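PDB 6NCW: beta-galacturonidase from Eisenbergiella tayi, which probably hydrolyses beta-linked galacturonic acid residues as a family 2 glycoside hydrolase, and binds galacturonate in its active site. Local coordinates for residues P40-N45 against P282-A287; Y52-S57 against E113-S119. All blocks are in the same frame, centred on the assembly; numbering follows the deposited sequence.

Interaction 1: residues P40-N45 against P282-A287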
# COMPACT_ATOMS: atom_id res chain seq x y z
N PRO A 40 -28.72 -1.70 14.57
CA PRO A 40 -28.54 -1.59 13.11
C PRO A 40 -27.30 -2.32 12.60
O PRO A 40 -26.36 -2.54 13.37
CB PRO A 40 -28.39 -0.08 12.87
CG PRO A 40 -27.86 0.44 14.16
CD PRO A 40 -28.52 -0.40 15.24
N GLY A 41 -27.32 -2.69 11.32
CA GLY A 41 -26.19 -3.38 10.70
C GLY A 41 -26.51 -3.73 9.26
O GLY A 41 -27.68 -3.72 8.84
N CYS A 42 -25.46 -4.03 8.51
CA CYS A 42 -25.61 -4.53 7.15
C CYS A 42 -24.95 -5.90 7.08
O CYS A 42 -23.83 -6.06 7.58
CB CYS A 42 -24.96 -3.60 6.12
SG CYS A 42 -25.77 -2.01 6.06
N TRP A 43 -25.62 -6.87 6.46
CA TRP A 43 -25.03 -8.20 6.52
C TRP A 43 -23.81 -8.34 5.63
O TRP A 43 -23.08 -9.32 5.77
CB TRP A 43 -26.07 -9.27 6.19
CG TRP A 43 -26.56 -9.30 4.79
CD1 TRP A 43 -25.82 -9.44 3.63
CD2 TRP A 43 -27.93 -9.22 4.38
NE1 TRP A 43 -26.65 -9.44 2.54
CE2 TRP A 43 -27.95 -9.31 2.97
CE3 TRP A 43 -29.14 -9.07 5.08
CZ2 TRP A 43 -29.14 -9.26 2.23
CZ3 TRP A 43 -30.33 -9.02 4.34
CH2 TRP A 43 -30.31 -9.11 2.93
N GLU A 44 -23.55 -7.39 4.73
CA GLU A 44 -22.31 -7.43 3.97
C GLU A 44 -21.09 -7.24 4.86
O GLU A 44 -19.97 -7.55 4.45
CB GLU A 44 -22.31 -6.38 2.85
CG GLU A 44 -23.19 -6.76 1.67
CD GLU A 44 -24.63 -6.28 1.82
OE1 GLU A 44 -25.05 -5.93 2.96
OE2 GLU A 44 -25.35 -6.25 0.79
N ASN A 45 -21.29 -6.76 6.07
CA ASN A 45 -20.24 -6.65 7.06
C ASN A 45 -20.13 -7.88 7.96
O ASN A 45 -19.21 -7.94 8.78
CB ASN A 45 -20.49 -5.40 7.90
CG ASN A 45 -20.61 -4.16 7.03
OD1 ASN A 45 -21.54 -3.38 7.17
ND2 ASN A 45 -19.67 -4.02 6.07
N PRO A 282 -16.40 1.10 5.31
CA PRO A 282 -15.91 -0.27 5.06
C PRO A 282 -16.27 -1.27 6.15
O PRO A 282 -16.29 -2.46 5.85
CB PRO A 282 -14.39 -0.11 4.95
CG PRO A 282 -14.10 1.29 5.33
CD PRO A 282 -15.33 2.10 5.17
N GLN A 283 -16.54 -0.83 7.38
CA GLN A 283 -16.93 -1.75 8.44
C GLN A 283 -18.43 -1.74 8.71
O GLN A 283 -18.95 -2.71 9.24
CB GLN A 283 -16.24 -1.42 9.76
CG GLN A 283 -14.75 -1.69 9.85
CD GLN A 283 -14.25 -1.31 11.23
OE1 GLN A 283 -13.89 -0.17 11.47
NE2 GLN A 283 -14.30 -2.26 12.17
N PHE A 284 -19.11 -0.64 8.40
CA PHE A 284 -20.49 -0.46 8.82
C PHE A 284 -21.47 -0.43 7.66
O PHE A 284 -22.67 -0.31 7.90
CB PHE A 284 -20.61 0.81 9.68
CG PHE A 284 -19.60 0.87 10.79
CD1 PHE A 284 -19.57 -0.15 11.74
CD2 PHE A 284 -18.66 1.89 10.87
CE1 PHE A 284 -18.62 -0.15 12.77
CE2 PHE A 284 -17.72 1.92 11.88
CZ PHE A 284 -17.69 0.89 12.84
N GLY A 285 -20.99 -0.56 6.41
CA GLY A 285 -21.92 -0.57 5.29
C GLY A 285 -22.59 0.79 5.22
O GLY A 285 -21.94 1.83 5.22
N CYS A 286 -23.93 0.81 5.19
CA CYS A 286 -24.63 2.08 5.31
C CYS A 286 -25.20 2.27 6.70
O CYS A 286 -25.98 3.20 6.92
CB CYS A 286 -25.73 2.21 4.25
SG CYS A 286 -27.16 1.04 4.40
N ALA A 287 -24.83 1.41 7.64
CA ALA A 287 -25.32 1.51 9.02
C ALA A 287 -24.23 2.14 9.89
O ALA A 287 -23.64 1.50 10.78
CB ALA A 287 -25.74 0.14 9.53
O HOH W 1 -22.88 -3.27 9.47

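Interaction 2: residues Y52-S57 against E113-S119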
# COMPACT_ATOMS: atom_id res chain seq x y z
N TYR A 52 -23.41 -11.70 0.09
CA TYR A 52 -24.75 -12.28 -0.04
C TYR A 52 -25.76 -11.27 -0.60
O TYR A 52 -25.98 -10.19 -0.02
CB TYR A 52 -25.24 -12.81 1.30
CG TYR A 52 -26.61 -13.43 1.20
CD1 TYR A 52 -26.79 -14.65 0.57
CD2 TYR A 52 -27.73 -12.79 1.72
CE1 TYR A 52 -28.03 -15.23 0.45
CE2 TYR A 52 -28.99 -13.37 1.60
CZ TYR A 52 -29.13 -14.59 0.96
OH TYR A 52 -30.36 -15.19 0.83
N ARG A 53 -26.40 -11.62 -1.71
CA ARG A 53 -27.55 -10.88 -2.24
C ARG A 53 -28.75 -11.80 -2.30
O ARG A 53 -28.68 -12.89 -2.89
CB ARG A 53 -27.27 -10.28 -3.63
CG ARG A 53 -28.46 -9.44 -4.09
CD ARG A 53 -28.12 -8.29 -5.00
NE ARG A 53 -26.81 -7.67 -4.75
CZ ARG A 53 -26.62 -6.51 -4.12
NH1 ARG A 53 -27.64 -5.82 -3.62
NH2 ARG A 53 -25.39 -6.03 -3.98
N GLY A 54 -29.84 -11.39 -1.67
CA GLY A 54 -30.99 -12.26 -1.49
C GLY A 54 -31.83 -11.80 -0.31
O GLY A 54 -31.74 -10.65 0.11
N GLN A 55 -32.64 -12.72 0.21
CA GLN A 55 -33.43 -12.52 1.42
C GLN A 55 -32.71 -13.07 2.64
O GLN A 55 -31.98 -14.06 2.57
CB GLN A 55 -34.78 -13.25 1.33
CG GLN A 55 -35.67 -12.85 0.17
CD GLN A 55 -36.92 -13.71 0.14
OE1 GLN A 55 -36.83 -14.93 0.24
NE2 GLN A 55 -38.08 -13.07 0.04
N ALA A 56 -32.97 -12.45 3.78
CA ALA A 56 -32.50 -12.97 5.05
C ALA A 56 -33.51 -12.61 6.13
O ALA A 56 -34.32 -11.71 5.96
CB ALA A 56 -31.11 -12.43 5.39
N SER A 57 -33.48 -13.34 7.24
CA SER A 57 -34.43 -13.12 8.33
C SER A 57 -33.73 -12.60 9.58
O SER A 57 -32.72 -13.17 10.01
CB SER A 57 -35.20 -14.41 8.66
OG SER A 57 -35.43 -14.50 10.05
N GLU A 113 -40.23 -10.69 13.55
CA GLU A 113 -39.35 -11.18 12.49
C GLU A 113 -39.43 -10.22 11.32
O GLU A 113 -40.53 -9.85 10.90
CB GLU A 113 -39.72 -12.59 12.04
CG GLU A 113 -38.86 -13.09 10.87
CD GLU A 113 -39.17 -14.53 10.48
OE1 GLU A 113 -40.33 -14.97 10.66
OE2 GLU A 113 -38.24 -15.23 9.99
N VAL A 114 -38.27 -9.81 10.82
CA VAL A 114 -38.17 -8.94 9.66
C VAL A 114 -37.45 -9.72 8.56
O VAL A 114 -36.35 -10.23 8.77
CB VAL A 114 -37.42 -7.64 9.98
CG1 VAL A 114 -37.40 -6.72 8.77
CG2 VAL A 114 -38.07 -6.96 11.16
N ILE A 115 -38.10 -9.83 7.40
CA ILE A 115 -37.46 -10.39 6.22
C ILE A 115 -36.91 -9.20 5.43
O ILE A 115 -37.67 -8.35 4.97
CB ILE A 115 -38.44 -11.21 5.36
CG1 ILE A 115 -39.28 -12.17 6.23
CG2 ILE A 115 -37.69 -11.97 4.28
CD1 ILE A 115 -38.47 -13.27 6.83
N ALA A 116 -35.59 -9.12 5.32
CA ALA A 116 -34.92 -8.09 4.55
C ALA A 116 -34.41 -8.68 3.25
O ALA A 116 -33.93 -9.82 3.23
CB ALA A 116 -33.75 -7.47 5.32
N ASP A 117 -34.47 -7.89 2.18
CA ASP A 117 -34.15 -8.35 0.85
C ASP A 117 -33.42 -7.24 0.10
O ASP A 117 -33.94 -6.12 0.03
CB ASP A 117 -35.44 -8.74 0.12
CG ASP A 117 -35.18 -9.35 -1.24
OD1 ASP A 117 -34.00 -9.60 -1.58
OD2 ASP A 117 -36.18 -9.60 -1.95
N ASN A 118 -32.24 -7.54 -0.44
CA ASN A 118 -31.48 -6.58 -1.25
C ASN A 118 -31.35 -7.03 -2.71
O ASN A 118 -30.50 -6.49 -3.45
CB ASN A 118 -30.11 -6.30 -0.62
CG ASN A 118 -29.14 -7.48 -0.67
OD1 ASN A 118 -29.49 -8.59 -1.08
ND2 ASN A 118 -27.90 -7.24 -0.24
N SER A 119 -32.17 -7.98 -3.14
CA SER A 119 -32.16 -8.46 -4.52
C SER A 119 -32.43 -7.32 -5.50
O SER A 119 -33.22 -6.41 -5.22
CB SER A 119 -33.22 -9.54 -4.74
OG SER A 119 -33.00 -10.67 -3.92
O HOH W 2 -38.42 -9.92 -0.52

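Interaction 1: residues P40-N45 against P282-A287
Cys42 meets the turn of 282-287 with its side chain. Its CB carries the sulfur toward the turn, and SG sits beside its own backbone N (chi1 -65°), anti to the carbonyl carbon. At the tip, SG accepts a hydrogen bond from Cys286 N at 3.5 Å, with an N-H...S angle of 152°. SG also packs against Cys286 SG at 3.7 Å; the two sulfurs touch but are not bonded as a disulfide. Ala287 CB lies 4.1 Å from Cys42 SG.

Phe284 to Ala287 form a type II' beta turn, closed by Ala287 N donating to Phe284 O at 2.8 Å. Gly285 takes the positive phi of this turn and passes close to Cys42. Further along, Ala287 CB rests 3.7 Å from Gly41 N, and Pro40 CB packs on the same methyl. A water accepts from Cys42 N at 2.9 Å. It makes a weak contact with Phe284 O.

The loop after strand 35-39 thus docks on a loop of the TIM barrel domain, next to the second subunit, where His281 of that subunit bonds Gln283. Around Cys42 the chemistry is that of a thiol accepting one long bond from a backbone N-H, with small apolar groups packed beside it.

Interaction 2: residues Y52-S57 against E113-S119
Strands 55-57 and 113-117 run antiparallel at 158°, with their axes 4.7 Å apart. Ala56 and Ala116 form the hydrogen-bonded pair: Ala56 N donates to Ala116 O at 2.9 Å, and Ala116 N donates back to Ala56 O. Gln55 with Asp117 and Ser57 with Ile115 are the non-hydrogen-bonded pairs on either side, with their side chains on the other face of the sheet from the two alanines.

Beyond the strand ends, Asn118 continues the pairing. Its backbone N donates to Gly54 O. Its side chain stands between its own backbone N and carbonyl carbon (chi1 69°), which brings OD1 to Gly54 N at 2.9 Å, nearly in line with the amide C=O. Arg53 bends at chi3 and reaches the backbone of the same residue. Arg53 NH1 donates to Asn118 O at 2.9 Å, and that oxygen lies at the edge of the guanidinium, in its plane. The guanidinium also bonds Gln133 and the carbonyl of Ser134, so three partners fix its position.

Asp117 OD1 accepts from Ser119 N, which makes an Asx turn. It takes a second bond from Ser119 OG at 2.8 Å on its syn lone pair. Asp117 OD2 is joined to Gln55 NE2 through a water, while Gln55 CG packs on Asp117 CG at 3.8 Å. Near the other end, Ser57 OG comes within 2.9 Å of Glu113 OE2, and Ile115 CD1 touches Ser57 CB.

These are the two central strands of a six-stranded antiparallel sheet. Strand 19-26 flanks 55-63, strand 78-83 flanks 109-117, and Trp43 packs against Ala56 and Asn118.

The two contacts lie about 14 Å apart, centre to centre, on the same side of the chain's centre. Along the chain, interaction 2 is nested inside interaction 1: 40-45 comes first, then 52-57, 113-119 and finally 282-287. Interaction 2 pairs neighbouring strands of the N-terminal beta region. Interaction 1 joins a loop of that region to the TIM barrel domain. They touch directly through Trp43, whose NE1 probably donates to Tyr52 O at 2.8 Å. The loop from 40 to 45 therefore rests on the central strands of the sheet, where 55-63 begins and 109-117 finishes, and on the barrel loop, linking the two parts of the fold away from the galacturonate site.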